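Local coordinates for multicopper oxidase (Pseudomonas thermotolerans, PDB 6VOW), which probably oxidises phenolic, lignin-related substrates in the manner of a laccase, using bound copper ions to pass the electrons on to dioxygen, at residues H375-L380 and R424-A429; E323-R328 and P366-K371; P237-R242 and L270-P275; G216-L221 and G303-P308. All blocks are in the same frame, centred on the assembly; numbering follows the deposited sequence.

Interaction 1: residues H375-L380 and R424-A429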
loop_
_atom_site.group_PDB
_atom_site.type_symbol
_atom_site.label_atom_id
_atom_site.label_comp_id
_atom_site.label_asym_id
_atom_site.label_seq_id
_atom_site.Cartn_x
_atom_site.Cartn_y
_atom_site.Cartn_z
ATOM N N HIS A 375 -14.665 6.418 19.395
ATOM C CA HIS A 375 -13.757 5.278 19.483
ATOM C C HIS A 375 -14.594 4.012 19.163
ATOM O O HIS A 375 -15.641 3.781 19.765
ATOM C CB HIS A 375 -13.119 5.243 20.862
ATOM C CG HIS A 375 -12.138 6.368 21.122
ATOM N ND1 HIS A 375 -12.499 7.697 21.128
ATOM C CD2 HIS A 375 -10.818 6.344 21.420
ATOM C CE1 HIS A 375 -11.437 8.451 21.372
ATOM N NE2 HIS A 375 -10.405 7.644 21.565
ATOM N N TYR A 376 -14.133 3.255 18.173
ATOM C CA TYR A 376 -14.845 2.113 17.648
ATOM C C TYR A 376 -13.907 0.950 17.535
ATOM O O TYR A 376 -12.685 1.126 17.374
ATOM C CB TYR A 376 -15.445 2.439 16.281
ATOM C CG TYR A 376 -16.433 3.555 16.305
ATOM C CD1 TYR A 376 -16.035 4.836 16.036
ATOM C CD2 TYR A 376 -17.774 3.336 16.588
ATOM C CE1 TYR A 376 -16.924 5.887 16.076
ATOM C CE2 TYR A 376 -18.683 4.390 16.601
ATOM C CZ TYR A 376 -18.225 5.664 16.371
ATOM O OH TYR A 376 -19.036 6.732 16.378
ATOM N N ILE A 377 -14.485 -0.243 17.665
ATOM C CA ILE A 377 -13.806 -1.508 17.379
ATOM C C ILE A 377 -14.541 -2.007 16.169
ATOM O O ILE A 377 -15.771 -1.994 16.183
ATOM C CB ILE A 377 -14.038 -2.636 18.427
ATOM C CG1 ILE A 377 -13.898 -2.176 19.879
ATOM C CG2 ILE A 377 -13.161 -3.852 18.125
ATOM C CD1 ILE A 377 -12.488 -2.034 20.337
ATOM N N PHE A 378 -13.794 -2.444 15.152
ATOM C CA PHE A 378 -14.282 -3.145 13.979
ATOM C C PHE A 378 -13.864 -4.603 14.133
ATOM O O PHE A 378 -12.659 -4.907 14.227
ATOM C CB PHE A 378 -13.652 -2.583 12.707
ATOM C CG PHE A 378 -14.211 -1.263 12.268
ATOM C CD1 PHE A 378 -14.880 -0.378 13.132
ATOM C CD2 PHE A 378 -14.059 -0.889 10.957
ATOM C CE1 PHE A 378 -15.372 0.845 12.663
ATOM C CE2 PHE A 378 -14.533 0.309 10.496
ATOM C CZ PHE A 378 -15.204 1.179 11.336
ATOM N N GLU A 379 -14.866 -5.481 14.211
ATOM C CA GLU A 379 -14.668 -6.893 14.080
ATOM C C GLU A 379 -14.695 -7.187 12.602
ATOM O O GLU A 379 -15.690 -6.927 11.917
ATOM C CB GLU A 379 -15.755 -7.704 14.771
ATOM C CG GLU A 379 -15.336 -9.183 14.919
ATOM C CD GLU A 379 -16.434 -10.100 15.464
ATOM O OE1 GLU A 379 -17.416 -10.357 14.708
ATOM O OE2 GLU A 379 -16.303 -10.596 16.627
ATOM N N LEU A 380 -13.613 -7.726 12.100
ATOM C CA LEU A 380 -13.487 -8.032 10.677
ATOM C C LEU A 380 -13.626 -9.532 10.537
ATOM O O LEU A 380 -12.757 -10.219 10.998
ATOM C CB LEU A 380 -12.102 -7.588 10.187
ATOM C CG LEU A 380 -11.736 -6.126 10.423
ATOM C CD1 LEU A 380 -10.414 -5.859 9.778
ATOM C CD2 LEU A 380 -12.735 -5.233 9.770
ATOM N N ARG A 424 -10.046 -8.318 15.150
ATOM C CA ARG A 424 -10.602 -7.174 15.813
ATOM C C ARG A 424 -9.584 -6.051 15.677
ATOM O O ARG A 424 -8.367 -6.235 15.818
ATOM C CB ARG A 424 -10.920 -7.538 17.249
ATOM C CG ARG A 424 -12.124 -8.454 17.348
ATOM C CD ARG A 424 -12.314 -9.050 18.715
ATOM N NE ARG A 424 -12.670 -8.042 19.702
ATOM C CZ ARG A 424 -11.854 -7.548 20.636
ATOM N NH1 ARG A 424 -10.582 -7.938 20.740
ATOM N NH2 ARG A 424 -12.323 -6.642 21.497
ATOM N N VAL A 425 -10.125 -4.902 15.338
ATOM C CA VAL A 425 -9.381 -3.768 14.873
ATOM C C VAL A 425 -10.069 -2.542 15.517
ATOM O O VAL A 425 -11.297 -2.505 15.628
ATOM C CB VAL A 425 -9.439 -3.812 13.319
ATOM C CG1 VAL A 425 -9.691 -2.479 12.687
ATOM C CG2 VAL A 425 -8.177 -4.380 12.751
ATOM N N ALA A 426 -9.289 -1.549 15.935
ATOM C CA ALA A 426 -9.809 -0.390 16.627
ATOM C C ALA A 426 -9.227 0.944 16.129
ATOM O O ALA A 426 -8.060 1.044 15.778
ATOM C CB ALA A 426 -9.533 -0.569 18.109
ATOM N N LEU A 427 -10.083 1.961 16.124
ATOM C CA LEU A 427 -9.785 3.246 15.559
ATOM C C LEU A 427 -10.444 4.323 16.335
ATOM O O LEU A 427 -11.434 4.076 17.022
ATOM C CB LEU A 427 -10.330 3.325 14.140
ATOM C CG LEU A 427 -11.818 3.017 13.939
ATOM C CD1 LEU A 427 -12.531 4.275 13.625
ATOM C CD2 LEU A 427 -12.114 2.032 12.793
ATOM N N VAL A 428 -9.890 5.538 16.197
ATOM C CA VAL A 428 -10.570 6.780 16.509
ATOM C C VAL A 428 -11.081 7.364 15.220
ATOM O O VAL A 428 -10.355 7.424 14.259
ATOM C CB VAL A 428 -9.632 7.773 17.232
ATOM C CG1 VAL A 428 -10.386 9.096 17.612
ATOM C CG2 VAL A 428 -8.979 7.041 18.447
ATOM N N ALA A 429 -12.362 7.768 15.207
ATOM C CA ALA A 429 -13.014 8.312 14.017
ATOM C C ALA A 429 -12.653 9.787 13.992
ATOM O O ALA A 429 -13.441 10.659 14.277
ATOM C CB ALA A 429 -14.496 8.051 14.049
#
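Two antiparallel strands from one sheet of the C-terminal cupredoxin domain, a Greek-key beta sandwich, pair here: 375-380 runs against 424-428. Y376 with L427 and F378 with V425 are hydrogen-bonded pairs, each closed by two backbone bonds; Y376 N to L427 O is 3.0 Å and almost straight at 176°. I377 with A426, between them, and H375 with V428 and E379 with R424, flanking them, are non-hydrogen-bonded pairs.

The face that carries Y376, F378, V425 and L427 turns toward strand 368-370 of the other sheet, where L370 touches Y376, F378 and L427. On it, L427 CD2 sits over the middle of the F378 ring, 3.5 Å from the centroid and 12° off the normal, a close CH-pi contact. The L427 side chain gets there with CG wedged between backbone N and carbonyl carbon (chi1 54°), while V425 CG1 packs on F378 CB at 4.0 Å. Losing the ring to an alanine here would probably leave L427 CD2 without its aromatic platform and open a gap next to F327, whose ring meets that of F378. Y376 presents its edge to A429, CE1 to CB 3.8 Å, and its OH is tied to K371 N.

The other face is more mixed. E379 and R424 meet through their aliphatic CG atoms, 4.1 Å apart, and the guanidinium turns to S401 OG instead. At the far end H375 and V428 run alongside each other, and V428 CG2 rests over the imidazole face, 3.5 Å from H375 NE2.

Interaction 2: residues E323-R328 and P366-K371; sequences ETLSFR and PIATLK
This is apolar packing between the two sheets of the C-terminal cupredoxin sandwich. Strand 323-328 forms an edge of one sheet and strand 368-370 an edge of the other, so the contact lies along one side of the sandwich, between its two edge strands. The strand segments run nearly antiparallel, 156° between directions, but their axes stay 10.2 Å apart, a distance bridged by side chains with no hydrogen bond between them.

L325 does much of the work with a single methyl. Its CD2 presses on A368 CB at 3.5 Å, tighter than usual for two carbons, and also meets L370 CD2 at 4.0 Å, where the two leucines cross at a slant. With L325 CG anti to its carbonyl carbon (chi1 -72°), that methyl is carried in toward the opposite sheet.

F327 offers its ring edge. CE2 meets I367 CG2 at 3.7 Å and CZ lies 4.3 Å from A368 CB, both methyls near the ring plane; the F327 and I367 side chains pass one another, running opposite ways. Elsewhere the F327 ring meets F437 edge-to-face, which joins it to the aromatic interior of the domain. I367 reaches A451 on strand 450-455.

Because only methyls and ring carbons meet across the gap, the attraction is dispersive and hydrophobic, and the fit depends on shape: the close approach of L325 CD2 to A368 CB leaves little slack at this point.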
loop_
_atom_site.group_PDB
_atom_site.type_symbol
_atom_site.label_atom_id
_atom_site.label_comp_id
_atom_site.label_asym_id
_atom_site.label_seq_id
_atom_site.Cartn_x
_atom_site.Cartn_y
_atom_site.Cartn_z
ATOM N N GLU A 323 -16.956 1.118 20.902
ATOM C CA GLU A 323 -18.225 0.494 20.514
ATOM C C GLU A 323 -17.896 -0.416 19.336
ATOM O O GLU A 323 -17.096 -0.014 18.463
ATOM C CB GLU A 323 -19.134 1.611 20.032
ATOM C CG GLU A 323 -20.604 1.334 19.713
ATOM C CD GLU A 323 -21.447 2.629 19.647
ATOM O OE1 GLU A 323 -22.537 2.601 19.016
ATOM O OE2 GLU A 323 -21.029 3.684 20.212
ATOM N N THR A 324 -18.496 -1.615 19.285
ATOM C CA THR A 324 -18.158 -2.498 18.173
ATOM C C THR A 324 -19.078 -2.404 16.941
ATOM O O THR A 324 -20.291 -2.205 17.044
ATOM C CB THR A 324 -17.940 -3.957 18.613
ATOM O OG1 THR A 324 -16.922 -4.007 19.628
ATOM C CG2 THR A 324 -17.486 -4.824 17.399
ATOM N N LEU A 325 -18.456 -2.485 15.768
ATOM C CA LEU A 325 -19.167 -2.725 14.526
ATOM C C LEU A 325 -18.612 -3.963 13.898
ATOM O O LEU A 325 -17.401 -4.172 13.811
ATOM C CB LEU A 325 -19.047 -1.585 13.530
ATOM C CG LEU A 325 -19.833 -0.318 13.898
ATOM C CD1 LEU A 325 -19.237 0.369 15.125
ATOM C CD2 LEU A 325 -19.868 0.638 12.700
ATOM N N SER A 326 -19.532 -4.794 13.436
ATOM C CA SER A 326 -19.126 -6.019 12.854
ATOM C C SER A 326 -19.350 -5.920 11.394
ATOM O O SER A 326 -20.369 -5.378 10.932
ATOM C CB SER A 326 -19.876 -7.174 13.432
ATOM O OG SER A 326 -18.963 -8.257 13.357
ATOM N N PHE A 327 -18.373 -6.423 10.665
ATOM C CA PHE A 327 -18.389 -6.382 9.226
ATOM C C PHE A 327 -18.177 -7.814 8.723
ATOM O O PHE A 327 -17.243 -8.523 9.189
ATOM C CB PHE A 327 -17.305 -5.408 8.728
ATOM C CG PHE A 327 -17.590 -3.957 9.050
ATOM C CD1 PHE A 327 -16.946 -3.316 10.096
ATOM C CD2 PHE A 327 -18.499 -3.238 8.302
ATOM C CE1 PHE A 327 -17.205 -1.973 10.376
ATOM C CE2 PHE A 327 -18.789 -1.922 8.590
ATOM C CZ PHE A 327 -18.146 -1.277 9.613
ATOM N N ARG A 328 -19.058 -8.247 7.809
ATOM C CA ARG A 328 -18.969 -9.590 7.179
ATOM C C ARG A 328 -18.520 -9.546 5.718
ATOM O O ARG A 328 -19.185 -8.948 4.891
ATOM C CB ARG A 328 -20.317 -10.322 7.273
ATOM C CG ARG A 328 -20.815 -10.560 8.707
ATOM C CD ARG A 328 -22.203 -11.172 8.715
ATOM N NE ARG A 328 -23.146 -10.473 7.825
ATOM C CZ ARG A 328 -23.701 -9.276 8.064
ATOM N NH1 ARG A 328 -23.449 -8.577 9.174
ATOM N NH2 ARG A 328 -24.540 -8.774 7.171
ATOM N N PRO A 366 -24.131 4.993 3.242
ATOM C CA PRO A 366 -22.903 4.496 3.871
ATOM C C PRO A 366 -23.158 3.322 4.837
ATOM O O PRO A 366 -24.046 3.427 5.719
ATOM C CB PRO A 366 -22.443 5.717 4.665
ATOM C CG PRO A 366 -23.732 6.363 5.106
ATOM C CD PRO A 366 -24.821 5.945 4.129
ATOM N N ILE A 367 -22.390 2.233 4.686
ATOM C CA ILE A 367 -22.575 0.980 5.509
ATOM C C ILE A 367 -22.559 1.298 7.011
ATOM O O ILE A 367 -23.296 0.663 7.778
ATOM C CB ILE A 367 -21.566 -0.153 5.150
ATOM C CG1 ILE A 367 -22.107 -1.561 5.515
ATOM C CG2 ILE A 367 -20.196 0.055 5.816
ATOM C CD1 ILE A 367 -23.105 -2.182 4.515
ATOM N N ALA A 368 -21.746 2.285 7.422
ATOM C CA ALA A 368 -21.822 2.834 8.788
ATOM C C ALA A 368 -21.486 4.318 8.867
ATOM O O ALA A 368 -20.797 4.899 7.983
ATOM C CB ALA A 368 -20.913 2.059 9.734
ATOM N N THR A 369 -21.939 4.890 9.987
ATOM C CA THR A 369 -21.880 6.312 10.275
ATOM C C THR A 369 -21.291 6.495 11.685
ATOM O O THR A 369 -21.964 6.228 12.689
ATOM C CB THR A 369 -23.287 6.925 10.109
ATOM O OG1 THR A 369 -23.730 6.640 8.787
ATOM C CG2 THR A 369 -23.289 8.428 10.274
ATOM N N LEU A 370 -20.006 6.887 11.740
ATOM C CA LEU A 370 -19.263 7.066 12.979
ATOM C C LEU A 370 -19.329 8.511 13.431
ATOM O O LEU A 370 -19.350 9.426 12.620
ATOM C CB LEU A 370 -17.781 6.694 12.788
ATOM C CG LEU A 370 -17.490 5.313 12.222
ATOM C CD1 LEU A 370 -16.017 5.142 12.091
ATOM C CD2 LEU A 370 -18.091 4.160 13.047
ATOM N N LYS A 371 -19.353 8.700 14.737
ATOM C CA LYS A 371 -19.279 10.032 15.330
ATOM C C LYS A 371 -17.825 10.516 15.378
ATOM O O LYS A 371 -16.948 9.767 15.780
ATOM C CB LYS A 371 -19.910 9.997 16.725
ATOM C CG LYS A 371 -21.429 9.850 16.659
ATOM C CD LYS A 371 -22.072 9.413 17.977
ATOM C CE LYS A 371 -23.416 8.710 17.752
ATOM N NZ LYS A 371 -24.359 8.916 18.900
#

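Interaction 3: residues P237-R242 and L270-P275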
loop_
_atom_site.group_PDB
_atom_site.type_symbol
_atom_site.label_atom_id
_atom_site.label_comp_id
_atom_site.label_asym_id
_atom_site.label_seq_id
_atom_site.Cartn_x
_atom_site.Cartn_y
_atom_site.Cartn_z
ATOM N N PRO A 237 16.482 -15.451 3.249
ATOM C CA PRO A 237 17.194 -16.437 4.054
ATOM C C PRO A 237 18.585 -16.038 4.264
ATOM O O PRO A 237 19.181 -15.524 3.356
ATOM C CB PRO A 237 17.153 -17.718 3.201
ATOM C CG PRO A 237 16.277 -17.416 2.042
ATOM C CD PRO A 237 16.172 -15.943 1.899
ATOM N N GLY A 238 19.112 -16.235 5.459
ATOM C CA GLY A 238 20.548 -15.890 5.686
ATOM C C GLY A 238 20.803 -14.569 6.397
ATOM O O GLY A 238 21.603 -14.498 7.287
ATOM N N ALA A 239 20.137 -13.504 5.993
ATOM C CA ALA A 239 20.475 -12.169 6.488
ATOM C C ALA A 239 19.790 -11.985 7.809
ATOM O O ALA A 239 18.783 -12.652 8.068
ATOM C CB ALA A 239 20.009 -11.109 5.519
ATOM N N GLU A 240 20.343 -11.122 8.667
ATOM C CA GLU A 240 19.643 -10.669 9.898
ATOM C C GLU A 240 18.757 -9.573 9.455
ATOM O O GLU A 240 19.271 -8.552 9.008
ATOM C CB GLU A 240 20.567 -9.971 10.888
ATOM C CG GLU A 240 21.274 -10.827 11.881
ATOM C CD GLU A 240 21.908 -9.913 12.878
ATOM O OE1 GLU A 240 22.892 -9.240 12.460
ATOM O OE2 GLU A 240 21.360 -9.822 14.020
ATOM N N ALA A 241 17.460 -9.725 9.615
ATOM C CA ALA A 241 16.521 -8.718 9.139
ATOM C C ALA A 241 15.489 -8.453 10.223
ATOM O O ALA A 241 15.029 -9.370 10.900
ATOM C CB ALA A 241 15.892 -9.150 7.803
ATOM N N ARG A 242 15.219 -7.180 10.451
ATOM C CA ARG A 242 14.292 -6.770 11.499
ATOM C C ARG A 242 13.233 -5.866 10.951
ATOM O O ARG A 242 13.486 -4.985 10.215
ATOM C CB ARG A 242 15.051 -6.039 12.597
ATOM C CG ARG A 242 15.892 -6.995 13.381
ATOM C CD ARG A 242 16.809 -6.272 14.324
ATOM N NE ARG A 242 17.123 -7.134 15.444
ATOM C CZ ARG A 242 16.693 -6.978 16.713
ATOM N NH1 ARG A 242 15.900 -5.953 17.086
ATOM N NH2 ARG A 242 17.061 -7.871 17.643
ATOM N N LEU A 270 12.218 -2.860 6.486
ATOM C CA LEU A 270 12.861 -4.065 6.783
ATOM C C LEU A 270 14.301 -3.625 6.923
ATOM O O LEU A 270 14.912 -3.226 5.917
ATOM C CB LEU A 270 12.619 -5.082 5.634
ATOM C CG LEU A 270 13.343 -6.415 5.857
ATOM C CD1 LEU A 270 13.126 -6.961 7.249
ATOM C CD2 LEU A 270 13.006 -7.475 4.866
ATOM N N ALA A 271 14.806 -3.571 8.148
ATOM C CA ALA A 271 16.252 -3.275 8.328
ATOM C C ALA A 271 17.062 -4.514 8.250
ATOM O O ALA A 271 16.789 -5.491 9.006
ATOM C CB ALA A 271 16.525 -2.642 9.635
ATOM N N VAL A 272 18.089 -4.467 7.396
ATOM C CA VAL A 272 18.864 -5.637 7.071
ATOM C C VAL A 272 20.344 -5.352 7.421
ATOM O O VAL A 272 20.904 -4.333 7.002
ATOM C CB VAL A 272 18.746 -5.940 5.561
ATOM C CG1 VAL A 272 19.687 -7.059 5.116
ATOM C CG2 VAL A 272 17.328 -6.392 5.260
ATOM N N ARG A 273 20.971 -6.254 8.156
ATOM C CA ARG A 273 22.422 -6.210 8.264
ATOM C C ARG A 273 22.959 -6.824 7.036
ATOM O O ARG A 273 22.743 -8.015 6.766
ATOM C CB ARG A 273 22.949 -6.960 9.439
ATOM C CG ARG A 273 24.535 -6.989 9.488
ATOM C CD ARG A 273 25.063 -5.639 9.809
ATOM N NE ARG A 273 24.631 -5.271 11.146
ATOM C CZ ARG A 273 25.053 -4.203 11.827
ATOM N NH1 ARG A 273 25.974 -3.313 11.348
ATOM N NH2 ARG A 273 24.531 -4.020 13.027
ATOM N N VAL A 274 23.663 -5.997 6.277
ATOM C CA VAL A 274 24.243 -6.420 5.046
ATOM C C VAL A 274 25.486 -7.221 5.424
ATOM O O VAL A 274 26.351 -6.745 6.173
ATOM C CB VAL A 274 24.611 -5.224 4.171
ATOM C CG1 VAL A 274 25.253 -5.673 2.884
ATOM C CG2 VAL A 274 23.398 -4.381 3.849
ATOM N N PRO A 275 25.596 -8.448 4.882
ATOM C CA PRO A 275 26.691 -9.268 5.257
ATOM C C PRO A 275 27.946 -8.743 4.627
ATOM O O PRO A 275 27.927 -7.763 3.925
ATOM C CB PRO A 275 26.307 -10.651 4.711
ATOM C CG PRO A 275 25.236 -10.427 3.714
ATOM C CD PRO A 275 24.904 -8.980 3.704
HETATM O O HOH W 1 24.207 -7.185 13.350
#
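E240 and R273 leave one face of the sheet as neighbours, roughly parallel, with carboxylate and guanidinium planes only 14° apart. The charges do not close directly: E240 OE1 and R273 NE are 4.5 Å apart, and a water spans them, donating to E240 OE1 at 2.6 Å and accepting a weak bond from R273 NE. What touches is the start of the arginine chain, E240 OE1 coming within 3.8 Å of R273 CB. R273 leaves with CG anti to the backbone N (chi1 176°) and then bends at its next two torsions, taking the guanidinium away from strand 240-242; there NH1 bonds G216 O and G303 O, and the group makes a cation-pi contact with W305. R242, on the same face, makes another with W305.

The opposite face is apolar and closely fitted. A241 CB touches two side chains of the neighbouring strand, 3.6 Å from L270 CD1 and 4.0 Å from V272 CG2, while V272 CG1 reaches A239 CB.

Between the two faces the backbones pair through R242 and A271, which exchange two hydrogen bonds; R242 N to A271 O is 2.7 Å, with the donor in the carbonyl plane. One face is thus mixed and the other apolar. Antiparallel neighbours of this kind build the sheets of a cupredoxin sandwich, here the middle domain of a three-domain multicopper oxidase.

Interaction 4: residues G216-L221 and G303-P308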
loop_
_atom_site.group_PDB
_atom_site.type_symbol
_atom_site.label_atom_id
_atom_site.label_comp_id
_atom_site.label_asym_id
_atom_site.label_seq_id
_atom_site.Cartn_x
_atom_site.Cartn_y
_atom_site.Cartn_z
ATOM N N GLY A 216 28.444 -4.672 5.941
ATOM C CA GLY A 216 28.532 -4.358 7.289
ATOM C C GLY A 216 27.445 -3.395 7.692
ATOM O O GLY A 216 27.115 -3.351 8.873
ATOM N N GLN A 217 26.828 -2.668 6.762
ATOM C CA GLN A 217 25.968 -1.537 7.189
ATOM C C GLN A 217 24.534 -2.028 7.525
ATOM O O GLN A 217 24.128 -3.103 7.051
ATOM C CB GLN A 217 26.018 -0.476 6.088
ATOM C CG GLN A 217 26.011 0.973 6.556
ATOM C CD GLN A 217 27.347 1.568 6.775
ATOM O OE1 GLN A 217 27.664 2.664 6.270
ATOM N NE2 GLN A 217 28.152 0.871 7.530
ATOM N N VAL A 218 23.762 -1.322 8.360
ATOM C CA VAL A 218 22.315 -1.613 8.468
ATOM C C VAL A 218 21.506 -0.748 7.476
ATOM O O VAL A 218 21.618 0.451 7.428
ATOM C CB VAL A 218 21.792 -1.461 9.917
ATOM C CG1 VAL A 218 20.286 -1.510 10.009
ATOM C CG2 VAL A 218 22.338 -2.573 10.800
ATOM N N VAL A 219 20.684 -1.395 6.649
ATOM C CA VAL A 219 20.027 -0.720 5.581
ATOM C C VAL A 219 18.575 -0.853 5.807
ATOM O O VAL A 219 18.135 -1.884 6.103
ATOM C CB VAL A 219 20.338 -1.302 4.211
ATOM C CG1 VAL A 219 19.476 -0.585 3.181
ATOM C CG2 VAL A 219 21.841 -1.169 3.895
ATOM N N ARG A 220 17.848 0.227 5.666
ATOM C CA ARG A 220 16.393 0.230 5.752
ATOM C C ARG A 220 15.843 -0.000 4.364
ATOM O O ARG A 220 15.979 0.863 3.475
ATOM C CB ARG A 220 15.987 1.591 6.170
ATOM C CG ARG A 220 14.517 1.802 6.180
ATOM C CD ARG A 220 14.303 3.238 6.513
ATOM N NE ARG A 220 12.962 3.468 6.996
ATOM C CZ ARG A 220 12.626 4.561 7.650
ATOM N NH1 ARG A 220 13.571 5.472 7.929
ATOM N NH2 ARG A 220 11.364 4.737 8.064
ATOM N N LEU A 221 15.256 -1.167 4.171
ATOM C CA LEU A 221 14.643 -1.534 2.899
ATOM C C LEU A 221 13.209 -1.189 3.037
ATOM O O LEU A 221 12.491 -1.705 3.917
ATOM C CB LEU A 221 14.744 -3.057 2.640
ATOM C CG LEU A 221 16.099 -3.699 2.571
ATOM C CD1 LEU A 221 15.925 -5.171 2.231
ATOM C CD2 LEU A 221 16.870 -2.980 1.512
ATOM N N GLY A 303 27.423 0.036 11.614
ATOM C CA GLY A 303 26.712 0.868 12.555
ATOM C C GLY A 303 25.783 -0.019 13.306
ATOM O O GLY A 303 25.513 -1.156 12.864
ATOM N N ASP A 304 25.230 0.478 14.409
ATOM C CA ASP A 304 24.379 -0.386 15.231
ATOM C C ASP A 304 22.966 -0.327 14.651
ATOM O O ASP A 304 22.615 0.532 13.806
ATOM C CB ASP A 304 24.403 0.020 16.734
ATOM C CG ASP A 304 24.713 -1.180 17.705
ATOM O OD1 ASP A 304 24.130 -2.304 17.597
ATOM O OD2 ASP A 304 25.557 -0.970 18.599
ATOM N N TRP A 305 22.162 -1.279 15.101
ATOM C CA TRP A 305 20.717 -1.291 14.863
ATOM C C TRP A 305 20.181 0.056 15.297
ATOM O O TRP A 305 20.569 0.499 16.349
ATOM C CB TRP A 305 20.044 -2.444 15.670
ATOM C CG TRP A 305 20.417 -3.758 15.113
ATOM C CD1 TRP A 305 21.326 -4.578 15.606
ATOM C CD2 TRP A 305 19.941 -4.327 13.882
ATOM N NE1 TRP A 305 21.458 -5.650 14.791
ATOM C CE2 TRP A 305 20.606 -5.525 13.717
ATOM C CE3 TRP A 305 19.004 -3.922 12.913
ATOM C CZ2 TRP A 305 20.374 -6.382 12.603
ATOM C CZ3 TRP A 305 18.761 -4.754 11.787
ATOM C CH2 TRP A 305 19.444 -5.984 11.648
ATOM N N PRO A 306 19.370 0.739 14.452
ATOM C CA PRO A 306 18.678 1.945 14.978
ATOM C C PRO A 306 17.753 1.731 16.178
ATOM O O PRO A 306 17.199 0.687 16.383
ATOM C CB PRO A 306 17.905 2.444 13.752
ATOM C CG PRO A 306 18.859 2.140 12.624
ATOM C CD PRO A 306 19.399 0.743 12.957
ATOM N N ALA A 307 17.568 2.728 16.992
ATOM C CA ALA A 307 16.470 2.697 17.964
ATOM C C ALA A 307 15.097 2.535 17.228
ATOM O O ALA A 307 15.021 2.767 16.011
ATOM C CB ALA A 307 16.456 3.982 18.728
ATOM N N PRO A 308 14.028 2.124 17.976
ATOM C CA PRO A 308 12.667 2.094 17.438
ATOM C C PRO A 308 12.328 3.409 16.799
ATOM O O PRO A 308 12.625 4.443 17.371
ATOM C CB PRO A 308 11.787 1.865 18.670
ATOM C CG PRO A 308 12.689 1.130 19.652
ATOM C CD PRO A 308 14.141 1.340 19.227
HETATM O O HOH W 2 24.969 0.812 9.781
#
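Dispersion carries most of this contact, and V218 supplies it. CG2 stands over the six-membered ring of W305, 4.2 Å from the centroid and 10° off the normal, a CH-pi contact in which the valine stands nearly perpendicular to the tryptophan side chain. The other methyl, CG1, is 4.0 Å from W305 CE3 and meets P306 CD, at which it points, at 3.8 Å. With CG1 anti to the backbone N and CG2 anti to the carbonyl carbon (chi1 170°), the fork sets CG2 over the indole and CG1 against both indole and proline. An alanine in its place would probably leave both the indole face and the proline ring without these contacts, and W305 less supported on this face.

V218 opens strand 218-225 of the middle cupredoxin domain, and 303-308 belongs to the long connection from that domain to the C-terminal one, so the loop is laid along the sheet here.

The polar links are indirect. A water accepts from V218 N at 2.8 Å and, weakly, from G303 N at 3.2 Å. Q217 OE1 accepts from H165, and P306 O bonds Y244 OH.

From the N terminus, segment 216-221 comes first and waits for its partner until 303-308; within that long loop, 237-242 and 270-275 meet, so interaction 3 opens and closes inside interaction 4. The two touch, L270 O pairing with L221 N, and strands 218-225 and 267-273 are neighbours in one sheet, to which the outgoing connection is fastened. Next, interaction 2 joins 323-328 to 366-371 across the C-terminal sandwich, and interaction 1 follows in series, pairing 375-380 with 424-429. These also touch, through I377 N and E323 O. The two clusters stay apart: interactions 1 and 3 have centres about 34 Å from each other.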